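Local coordinates for protein putative modulator of DNA gyrase (Bacteroides thetaiotaomicron, PDB 1VPB) that is probably a metallopeptidase of the PmbA/TldD family and a putative modulator of DNA gyrase, at residues A266-Q274 / T329-M340; Q273-N281 / N381-F389. All blocks are in the same frame, centred on the assembly; numbering follows the deposited sequence.

Contact 1. Residues A266-Q274 / T329-M340; sequences ALNGSALQQ and TYFIDTYNAKKM
Leu272 lays its CD1 methyl over one face of the Tyr330 ring, 3.7 Å from the ring centroid, a CH-pi contact. Leu267 meets the same ring at its edge, CD2 lying 3.8 Å from Tyr330 CD1, while its CB approaches the edge of the Phe331 ring. The Tyr330 hydroxyl passes beyond this cluster and bonds to the backbone O of Leu279. Further along, Met340 SD lies 3.6 Å from Gln273 CA, and the bend at its last torsion (chi3 -76°) turns the CE methyl toward the Gly269 carbonyl. Gly269 itself packs its bare backbone against Ile332 and Asn336. Two backbone bonds flank Asn268: Phe331 N to Leu267 O is nearly straight at 171°, whereas Gly269 N reaches Phe331 O from above the carbonyl plane. At the polar edge, one water donates to both Gln273 OE1 and Asn336 OD1. Asn336 in turn gives its ND2 and its backbone N to Asp333 OD1 from opposite faces of the carboxylate, the backbone bond measuring 3.0 Å. This is an isolated beta bridge leading into two short, roughly parallel helices (24°), the second N-capped by Asp333, within the family's C-terminal domain.

Contact 2. Residues Q273-N281 / N381-F389; sequences QQKNSFLLN and NNNSSTGDF
A beta hairpin connection between strands 380-382 and 388-399 receives Phe278, the second residue of a type I turn running from Ser277 to Leu280. Gly387 covers one ring face: its CA stands 3.7 Å from the Phe278 centroid, 21° off the normal, in a CH-pi contact. Phe278 CG sits between its own backbone N and carbonyl carbon (chi1 62°), which directs the ring under the hairpin loop. There the carbonyl O of Ser384 lies at the ring edge, 3.3 Å from CD1, and the Asn382 amide stands nearly perpendicular to the ring, with ND2 3.8 Å from CE1. The same Ser384 O takes a weak bond from Phe278 N and a CA-H...O contact from Ser277. Beside the ring, Ser384 OG donates to Asn276 OD1 over 2.7 Å, coming from above the amide plane. Asn383 shapes the loop from within: its OD1 accepts from Ser385 N and Ser385 OG in the carbonyl plane and from Thr386 N, 51° out of it, forming both an Asx turn and an Asx motif. Ser277 OG closes an ST turn with Leu279 N and also bonds to Ala266 O. The 277-280 turn lies in the loop after helix 269-273, where Ser277 touches Ala271 and Leu272; helix 416-421 packs on Phe278 through Leu416 and Ile417, and Gly387 bonds to the backbone of Leu416.

Overall arrangement
Contacts 1 and 2 interleave along the chain, and their first segments overlap at Gln273 and Gln274: helix 269-273 faces 329-340, and the turn just after it meets the hairpin loop 381-389. The centres lie about 13 Å apart. Both are partly buried, but contact 1 covers more surface and has the larger apolar centre, with a water-bridged amide pair at its polar rim. Contact 2 is smaller and rests on one aromatic ring against loop backbone, with a separate serine-asparagine bond beside it. Two hydrogen bonds run between the contacts, tying the helix-and-bridge packing to the turn that meets the hairpin loop.

Contact 1. Residues A266-Q274 / T329-M340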
loop_
_atom_site.group_PDB
_atom_site.type_symbol
_atom_site.label_atom_id
_atom_site.label_comp_id
_atom_site.label_asym_id
_atom_site.label_seq_id
_atom_site.Cartn_x
_atom_site.Cartn_y
_atom_site.Cartn_z
ATOM N N ALA A 266 -16.566 -13.378 -1.682
ATOM C CA ALA A 266 -18.006 -13.359 -1.776
ATOM C C ALA A 266 -18.691 -14.043 -0.609
ATOM O O ALA A 266 -19.887 -13.920 -0.400
ATOM C CB ALA A 266 -18.451 -13.958 -3.091
ATOM N N LEU A 267 -17.941 -14.851 0.142
ATOM C CA LEU A 267 -18.482 -15.483 1.294
ATOM C C LEU A 267 -18.390 -14.654 2.565
ATOM O O LEU A 267 -18.814 -15.090 3.634
ATOM C CB LEU A 267 -17.751 -16.816 1.485
ATOM C CG LEU A 267 -17.845 -17.822 0.338
ATOM C CD1 LEU A 267 -17.039 -19.071 0.780
ATOM C CD2 LEU A 267 -19.254 -18.140 0.076
ATOM N N ASN A 268 -17.794 -13.497 2.459
ATOM C CA ASN A 268 -17.616 -12.653 3.649
ATOM C C ASN A 268 -18.934 -12.025 4.085
ATOM O O ASN A 268 -19.670 -11.452 3.260
ATOM C CB ASN A 268 -16.643 -11.548 3.360
ATOM C CG ASN A 268 -15.204 -12.000 3.404
ATOM O OD1 ASN A 268 -14.831 -12.875 4.233
ATOM N ND2 ASN A 268 -14.349 -11.386 2.540
ATOM N N GLY A 269 -19.160 -12.034 5.381
ATOM C CA GLY A 269 -20.414 -11.548 5.968
ATOM C C GLY A 269 -20.659 -10.094 5.588
ATOM O O GLY A 269 -21.825 -9.700 5.347
ATOM N N SER A 270 -19.604 -9.307 5.505
ATOM C CA SER A 270 -19.808 -7.844 5.211
ATOM C C SER A 270 -20.242 -7.645 3.768
ATOM O O SER A 270 -21.119 -6.833 3.468
ATOM C CB SER A 270 -18.536 -7.094 5.488
ATOM O OG SER A 270 -17.514 -7.614 4.671
ATOM N N ALA A 271 -19.666 -8.429 2.851
ATOM C CA ALA A 271 -20.124 -8.416 1.464
ATOM C C ALA A 271 -21.574 -8.841 1.308
ATOM O O ALA A 271 -22.335 -8.250 0.534
ATOM C CB ALA A 271 -19.196 -9.282 0.586
ATOM N N LEU A 272 -21.972 -9.871 2.058
ATOM C CA LEU A 272 -23.324 -10.387 2.019
ATOM C C LEU A 272 -24.279 -9.329 2.582
ATOM O O LEU A 272 -25.341 -9.073 2.014
ATOM C CB LEU A 272 -23.418 -11.666 2.848
ATOM C CG LEU A 272 -22.591 -12.817 2.258
ATOM C CD1 LEU A 272 -22.376 -13.900 3.298
ATOM C CD2 LEU A 272 -23.203 -13.352 0.949
ATOM N N GLN A 273 -23.843 -8.698 3.662
ATOM C CA GLN A 273 -24.689 -7.744 4.397
ATOM C C GLN A 273 -24.921 -6.525 3.545
ATOM O O GLN A 273 -26.036 -5.935 3.549
ATOM C CB GLN A 273 -24.003 -7.378 5.726
ATOM C CG GLN A 273 -24.913 -6.571 6.690
ATOM C CD GLN A 273 -24.968 -5.102 6.361
ATOM O OE1 GLN A 273 -23.964 -4.524 5.939
ATOM N NE2 GLN A 273 -26.128 -4.477 6.597
ATOM N N GLN A 274 -23.890 -6.158 2.798
ATOM C CA GLN A 274 -23.913 -5.005 1.912
ATOM C C GLN A 274 -24.424 -5.356 0.525
ATOM O O GLN A 274 -24.239 -4.558 -0.401
ATOM C CB GLN A 274 -22.506 -4.431 1.795
ATOM C CG GLN A 274 -21.936 -3.922 3.088
ATOM C CD GLN A 274 -20.431 -3.753 3.038
ATOM O OE1 GLN A 274 -19.841 -3.613 1.957
ATOM N NE2 GLN A 274 -19.801 -3.780 4.203
ATOM N N THR A 329 -20.812 -22.988 3.562
ATOM C CA THR A 329 -20.387 -22.020 4.591
ATOM C C THR A 329 -20.351 -20.598 4.073
ATOM O O THR A 329 -19.861 -20.355 2.964
ATOM C CB THR A 329 -18.963 -22.375 5.051
ATOM O OG1 THR A 329 -18.988 -23.635 5.714
ATOM C CG2 THR A 329 -18.462 -21.414 6.120
ATOM N N TYR A 330 -20.812 -19.655 4.921
ATOM C CA TYR A 330 -20.406 -18.264 4.795
ATOM C C TYR A 330 -19.512 -17.944 6.007
ATOM O O TYR A 330 -19.577 -18.634 7.047
ATOM C CB TYR A 330 -21.630 -17.381 4.838
ATOM C CG TYR A 330 -22.571 -17.417 3.668
ATOM C CD1 TYR A 330 -22.116 -17.341 2.364
ATOM C CD2 TYR A 330 -23.934 -17.396 3.878
ATOM C CE1 TYR A 330 -23.026 -17.272 1.273
ATOM C CE2 TYR A 330 -24.816 -17.357 2.813
ATOM C CZ TYR A 330 -24.359 -17.299 1.521
ATOM O OH TYR A 330 -25.289 -17.269 0.478
ATOM N N PHE A 331 -18.714 -16.873 5.894
ATOM C CA PHE A 331 -17.800 -16.451 6.935
ATOM C C PHE A 331 -18.372 -15.172 7.555
ATOM O O PHE A 331 -18.098 -14.104 7.053
ATOM C CB PHE A 331 -16.394 -16.261 6.407
ATOM C CG PHE A 331 -15.734 -17.548 6.036
ATOM C CD1 PHE A 331 -15.272 -18.383 7.039
ATOM C CD2 PHE A 331 -15.592 -17.943 4.718
ATOM C CE1 PHE A 331 -14.722 -19.614 6.728
ATOM C CE2 PHE A 331 -15.040 -19.192 4.427
ATOM C CZ PHE A 331 -14.619 -19.997 5.429
ATOM N N ILE A 332 -19.168 -15.354 8.599
ATOM C CA ILE A 332 -19.975 -14.271 9.189
ATOM C C ILE A 332 -19.535 -13.994 10.608
ATOM O O ILE A 332 -19.649 -14.860 11.458
ATOM C CB ILE A 332 -21.406 -14.626 9.142
ATOM C CG1 ILE A 332 -21.819 -14.973 7.704
ATOM C CG2 ILE A 332 -22.245 -13.401 9.539
ATOM C CD1 ILE A 332 -23.220 -15.381 7.590
ATOM N N ASP A 333 -19.017 -12.801 10.858
ATOM C CA ASP A 333 -18.652 -12.454 12.222
ATOM C C ASP A 333 -19.873 -12.002 13.035
ATOM O O ASP A 333 -21.024 -11.948 12.556
ATOM C CB ASP A 333 -17.534 -11.417 12.258
ATOM C CG ASP A 333 -18.006 -10.032 11.897
ATOM O OD1 ASP A 333 -19.135 -9.860 11.362
ATOM O OD2 ASP A 333 -17.220 -9.090 12.037
ATOM N N THR A 334 -19.625 -11.662 14.294
ATOM C CA THR A 334 -20.705 -11.407 15.242
ATOM C C THR A 334 -21.524 -10.207 14.760
ATOM O O THR A 334 -22.760 -10.242 14.746
ATOM C CB THR A 334 -20.125 -11.179 16.636
ATOM O OG1 THR A 334 -19.516 -12.406 17.118
ATOM C CG2 THR A 334 -21.211 -10.904 17.667
ATOM N N TYR A 335 -20.830 -9.151 14.389
ATOM C CA TYR A 335 -21.490 -7.919 13.928
ATOM C C TYR A 335 -22.387 -8.125 12.719
ATOM O O TYR A 335 -23.569 -7.790 12.745
ATOM C CB TYR A 335 -20.430 -6.908 13.617
ATOM C CG TYR A 335 -20.927 -5.604 13.136
ATOM C CD1 TYR A 335 -21.651 -4.764 13.990
ATOM C CD2 TYR A 335 -20.649 -5.169 11.875
ATOM C CE1 TYR A 335 -22.107 -3.553 13.562
ATOM C CE2 TYR A 335 -21.084 -3.944 11.433
ATOM C CZ TYR A 335 -21.815 -3.138 12.283
ATOM O OH TYR A 335 -22.204 -1.903 11.788
ATOM N N ASN A 336 -21.850 -8.709 11.633
ATOM C CA ASN A 336 -22.654 -8.956 10.471
ATOM C C ASN A 336 -23.762 -9.984 10.694
ATOM O O ASN A 336 -24.853 -9.881 10.097
ATOM C CB ASN A 336 -21.764 -9.290 9.278
ATOM C CG ASN A 336 -21.004 -8.112 8.787
ATOM O OD1 ASN A 336 -21.591 -7.136 8.301
ATOM N ND2 ASN A 336 -19.693 -8.160 8.915
ATOM N N ALA A 337 -23.516 -10.968 11.545
ATOM C CA ALA A 337 -24.559 -11.903 11.927
ATOM C C ALA A 337 -25.746 -11.141 12.559
ATOM O O ALA A 337 -26.903 -11.334 12.174
ATOM C CB ALA A 337 -24.041 -12.985 12.875
ATOM N N LYS A 338 -25.441 -10.251 13.498
ATOM C CA LYS A 338 -26.500 -9.469 14.158
ATOM C C LYS A 338 -27.265 -8.594 13.172
ATOM O O LYS A 338 -28.523 -8.554 13.214
ATOM C CB LYS A 338 -25.913 -8.638 15.302
ATOM C CG LYS A 338 -26.974 -8.080 16.249
ATOM C CD LYS A 338 -26.401 -7.691 17.548
ATOM C CE LYS A 338 -27.397 -6.925 18.438
ATOM N NZ LYS A 338 -28.582 -7.816 18.769
ATOM N N LYS A 339 -26.559 -7.963 12.247
ATOM C CA LYS A 339 -27.196 -7.109 11.260
ATOM C C LYS A 339 -28.101 -7.848 10.314
ATOM O O LYS A 339 -29.160 -7.351 9.917
ATOM C CB LYS A 339 -26.164 -6.354 10.449
ATOM C CG LYS A 339 -25.366 -5.413 11.282
ATOM C CD LYS A 339 -24.487 -4.553 10.468
ATOM C CE LYS A 339 -25.131 -3.245 10.096
ATOM N NZ LYS A 339 -24.066 -2.409 9.447
ATOM N N MET A 340 -27.683 -9.046 9.946
ATOM C CA MET A 340 -28.412 -9.828 8.998
ATOM C C MET A 340 -29.482 -10.677 9.638
ATOM O O MET A 340 -30.339 -11.212 8.925
ATOM C CB MET A 340 -27.443 -10.713 8.215
ATOM C CG MET A 340 -26.607 -9.897 7.239
ATOM S SD MET A 340 -25.818 -10.832 5.950
ATOM C CE MET A 340 -24.547 -11.483 6.933
HETATM O O HOH W 1 -21.347 -4.735 7.040
#

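Contact 2. Residues Q273-N281 / N381-F389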
loop_
_atom_site.group_PDB
_atom_site.type_symbol
_atom_site.label_atom_id
_atom_site.label_comp_id
_atom_site.label_asym_id
_atom_site.label_seq_id
_atom_site.Cartn_x
_atom_site.Cartn_y
_atom_site.Cartn_z
ATOM N N GLN A 273 -23.843 -8.698 3.662
ATOM C CA GLN A 273 -24.689 -7.744 4.397
ATOM C C GLN A 273 -24.921 -6.525 3.545
ATOM O O GLN A 273 -26.036 -5.935 3.549
ATOM C CB GLN A 273 -24.003 -7.378 5.726
ATOM C CG GLN A 273 -24.913 -6.571 6.690
ATOM C CD GLN A 273 -24.968 -5.102 6.361
ATOM O OE1 GLN A 273 -23.964 -4.524 5.939
ATOM N NE2 GLN A 273 -26.128 -4.477 6.597
ATOM N N GLN A 274 -23.890 -6.158 2.798
ATOM C CA GLN A 274 -23.913 -5.005 1.912
ATOM C C GLN A 274 -24.424 -5.356 0.525
ATOM O O GLN A 274 -24.239 -4.558 -0.401
ATOM C CB GLN A 274 -22.506 -4.431 1.795
ATOM C CG GLN A 274 -21.936 -3.922 3.088
ATOM C CD GLN A 274 -20.431 -3.753 3.038
ATOM O OE1 GLN A 274 -19.841 -3.613 1.957
ATOM N NE2 GLN A 274 -19.801 -3.780 4.203
ATOM N N LYS A 275 -25.062 -6.522 0.379
ATOM C CA LYS A 275 -25.644 -6.958 -0.884
ATOM C C LYS A 275 -24.710 -6.708 -2.068
ATOM O O LYS A 275 -25.109 -6.264 -3.163
ATOM C CB LYS A 275 -27.060 -6.386 -1.062
ATOM C CG LYS A 275 -28.008 -7.159 -0.152
ATOM C CD LYS A 275 -29.326 -6.493 0.161
ATOM C CE LYS A 275 -30.173 -7.471 0.992
ATOM N NZ LYS A 275 -31.351 -6.806 1.625
ATOM N N ASN A 276 -23.446 -7.033 -1.826
ATOM C CA ASN A 276 -22.368 -6.972 -2.801
ATOM C C ASN A 276 -21.604 -8.316 -2.878
ATOM O O ASN A 276 -20.371 -8.357 -2.753
ATOM C CB ASN A 276 -21.389 -5.872 -2.410
ATOM C CG ASN A 276 -20.487 -5.448 -3.577
ATOM O OD1 ASN A 276 -20.837 -5.621 -4.727
ATOM N ND2 ASN A 276 -19.306 -4.932 -3.264
ATOM N N SER A 277 -22.360 -9.366 -3.142
ATOM C CA SER A 277 -21.799 -10.701 -3.245
ATOM C C SER A 277 -22.577 -11.515 -4.202
ATOM O O SER A 277 -23.788 -11.710 -4.054
ATOM C CB SER A 277 -21.761 -11.399 -1.885
ATOM O OG SER A 277 -21.523 -12.798 -2.100
ATOM N N PHE A 278 -21.898 -12.021 -5.221
ATOM C CA PHE A 278 -22.568 -12.881 -6.201
ATOM C C PHE A 278 -22.907 -14.277 -5.668
ATOM O O PHE A 278 -23.516 -15.096 -6.386
ATOM C CB PHE A 278 -21.735 -12.996 -7.480
ATOM C CG PHE A 278 -20.362 -13.627 -7.305
ATOM C CD1 PHE A 278 -19.251 -12.848 -7.011
ATOM C CD2 PHE A 278 -20.164 -15.015 -7.488
ATOM C CE1 PHE A 278 -17.964 -13.410 -6.870
ATOM C CE2 PHE A 278 -18.874 -15.578 -7.306
ATOM C CZ PHE A 278 -17.795 -14.787 -7.023
ATOM N N LEU A 279 -22.458 -14.560 -4.440
ATOM C CA LEU A 279 -22.840 -15.782 -3.749
ATOM C C LEU A 279 -23.949 -15.606 -2.704
ATOM O O LEU A 279 -24.310 -16.537 -2.012
ATOM C CB LEU A 279 -21.598 -16.422 -3.118
ATOM C CG LEU A 279 -20.570 -16.855 -4.194
ATOM C CD1 LEU A 279 -19.425 -17.590 -3.503
ATOM C CD2 LEU A 279 -21.198 -17.731 -5.196
ATOM N N LEU A 280 -24.563 -14.422 -2.665
ATOM C CA LEU A 280 -25.677 -14.195 -1.760
ATOM C C LEU A 280 -26.768 -15.143 -2.206
ATOM O O LEU A 280 -26.960 -15.342 -3.421
ATOM C CB LEU A 280 -26.155 -12.755 -1.907
ATOM C CG LEU A 280 -27.299 -12.303 -1.008
ATOM C CD1 LEU A 280 -26.853 -12.170 0.433
ATOM C CD2 LEU A 280 -27.823 -10.975 -1.584
ATOM N N ASN A 281 -27.461 -15.744 -1.244
ATOM C CA ASN A 281 -28.581 -16.666 -1.521
ATOM C C ASN A 281 -28.194 -17.963 -2.239
ATOM O O ASN A 281 -29.014 -18.587 -2.897
ATOM C CB ASN A 281 -29.703 -15.979 -2.334
ATOM C CG ASN A 281 -30.330 -14.808 -1.603
ATOM O OD1 ASN A 281 -30.369 -14.759 -0.352
ATOM N ND2 ASN A 281 -30.811 -13.837 -2.378
ATOM N N ASN A 381 -10.253 -7.645 -13.329
ATOM C CA ASN A 381 -10.977 -7.713 -12.054
ATOM C C ASN A 381 -12.216 -8.564 -12.257
ATOM O O ASN A 381 -12.486 -9.040 -13.373
ATOM C CB ASN A 381 -11.379 -6.308 -11.538
ATOM C CG ASN A 381 -11.547 -6.231 -10.000
ATOM O OD1 ASN A 381 -11.702 -7.238 -9.287
ATOM N ND2 ASN A 381 -11.520 -5.012 -9.491
ATOM N N ASN A 382 -12.937 -8.753 -11.161
ATOM C CA ASN A 382 -14.270 -9.338 -11.163
ATOM C C ASN A 382 -15.247 -8.348 -10.560
ATOM O O ASN A 382 -14.891 -7.569 -9.689
ATOM C CB ASN A 382 -14.342 -10.680 -10.418
ATOM C CG ASN A 382 -14.478 -10.541 -8.901
ATOM O OD1 ASN A 382 -13.368 -10.167 -8.269
ATOM N ND2 ASN A 382 -15.563 -10.829 -8.282
ATOM N N ASN A 383 -16.474 -8.403 -11.044
ATOM C CA ASN A 383 -17.572 -7.711 -10.430
ATOM C C ASN A 383 -17.974 -8.484 -9.179
ATOM O O ASN A 383 -18.331 -9.677 -9.267
ATOM C CB ASN A 383 -18.718 -7.654 -11.421
ATOM C CG ASN A 383 -19.886 -6.840 -10.919
ATOM O OD1 ASN A 383 -20.410 -7.093 -9.827
ATOM N ND2 ASN A 383 -20.336 -5.873 -11.742
ATOM N N SER A 384 -17.932 -7.809 -8.034
ATOM C CA SER A 384 -18.194 -8.428 -6.745
ATOM C C SER A 384 -19.641 -8.865 -6.547
ATOM O O SER A 384 -19.883 -9.797 -5.784
ATOM C CB SER A 384 -17.824 -7.455 -5.620
ATOM O OG SER A 384 -18.461 -6.217 -5.852
ATOM N N SER A 385 -20.594 -8.200 -7.213
ATOM C CA SER A 385 -22.020 -8.557 -7.096
ATOM C C SER A 385 -22.521 -9.545 -8.136
ATOM O O SER A 385 -23.485 -10.280 -7.873
ATOM C CB SER A 385 -22.915 -7.310 -7.045
ATOM O OG SER A 385 -22.814 -6.573 -8.238
ATOM N N THR A 386 -21.911 -9.582 -9.318
ATOM C CA THR A 386 -22.348 -10.497 -10.387
ATOM C C THR A 386 -21.435 -11.726 -10.604
ATOM O O THR A 386 -21.898 -12.757 -11.106
ATOM C CB THR A 386 -22.458 -9.766 -11.743
ATOM O OG1 THR A 386 -21.167 -9.384 -12.237
ATOM C CG2 THR A 386 -23.181 -8.449 -11.617
ATOM N N GLY A 387 -20.161 -11.571 -10.288
ATOM C CA GLY A 387 -19.146 -12.594 -10.544
ATOM C C GLY A 387 -18.561 -12.617 -11.944
ATOM O O GLY A 387 -17.733 -13.466 -12.240
ATOM N N ASP A 388 -18.974 -11.697 -12.828
ATOM C CA ASP A 388 -18.357 -11.608 -14.131
ATOM C C ASP A 388 -16.895 -11.199 -13.964
ATOM O O ASP A 388 -16.566 -10.405 -13.063
ATOM C CB ASP A 388 -19.092 -10.597 -15.020
ATOM C CG ASP A 388 -20.449 -11.070 -15.458
ATOM O OD1 ASP A 388 -20.787 -12.272 -15.350
ATOM O OD2 ASP A 388 -21.257 -10.276 -15.979
ATOM N N PHE A 389 -16.022 -11.744 -14.815
ATOM C CA PHE A 389 -14.581 -11.502 -14.677
ATOM C C PHE A 389 -13.906 -11.317 -16.018
ATOM O O PHE A 389 -14.396 -11.773 -17.061
ATOM C CB PHE A 389 -13.882 -12.621 -13.868
ATOM C CG PHE A 389 -13.747 -13.921 -14.613
ATOM C CD1 PHE A 389 -12.695 -14.126 -15.520
ATOM C CD2 PHE A 389 -14.688 -14.928 -14.439
ATOM C CE1 PHE A 389 -12.601 -15.325 -16.255
ATOM C CE2 PHE A 389 -14.592 -16.122 -15.137
ATOM C CZ PHE A 389 -13.577 -16.329 -16.064
#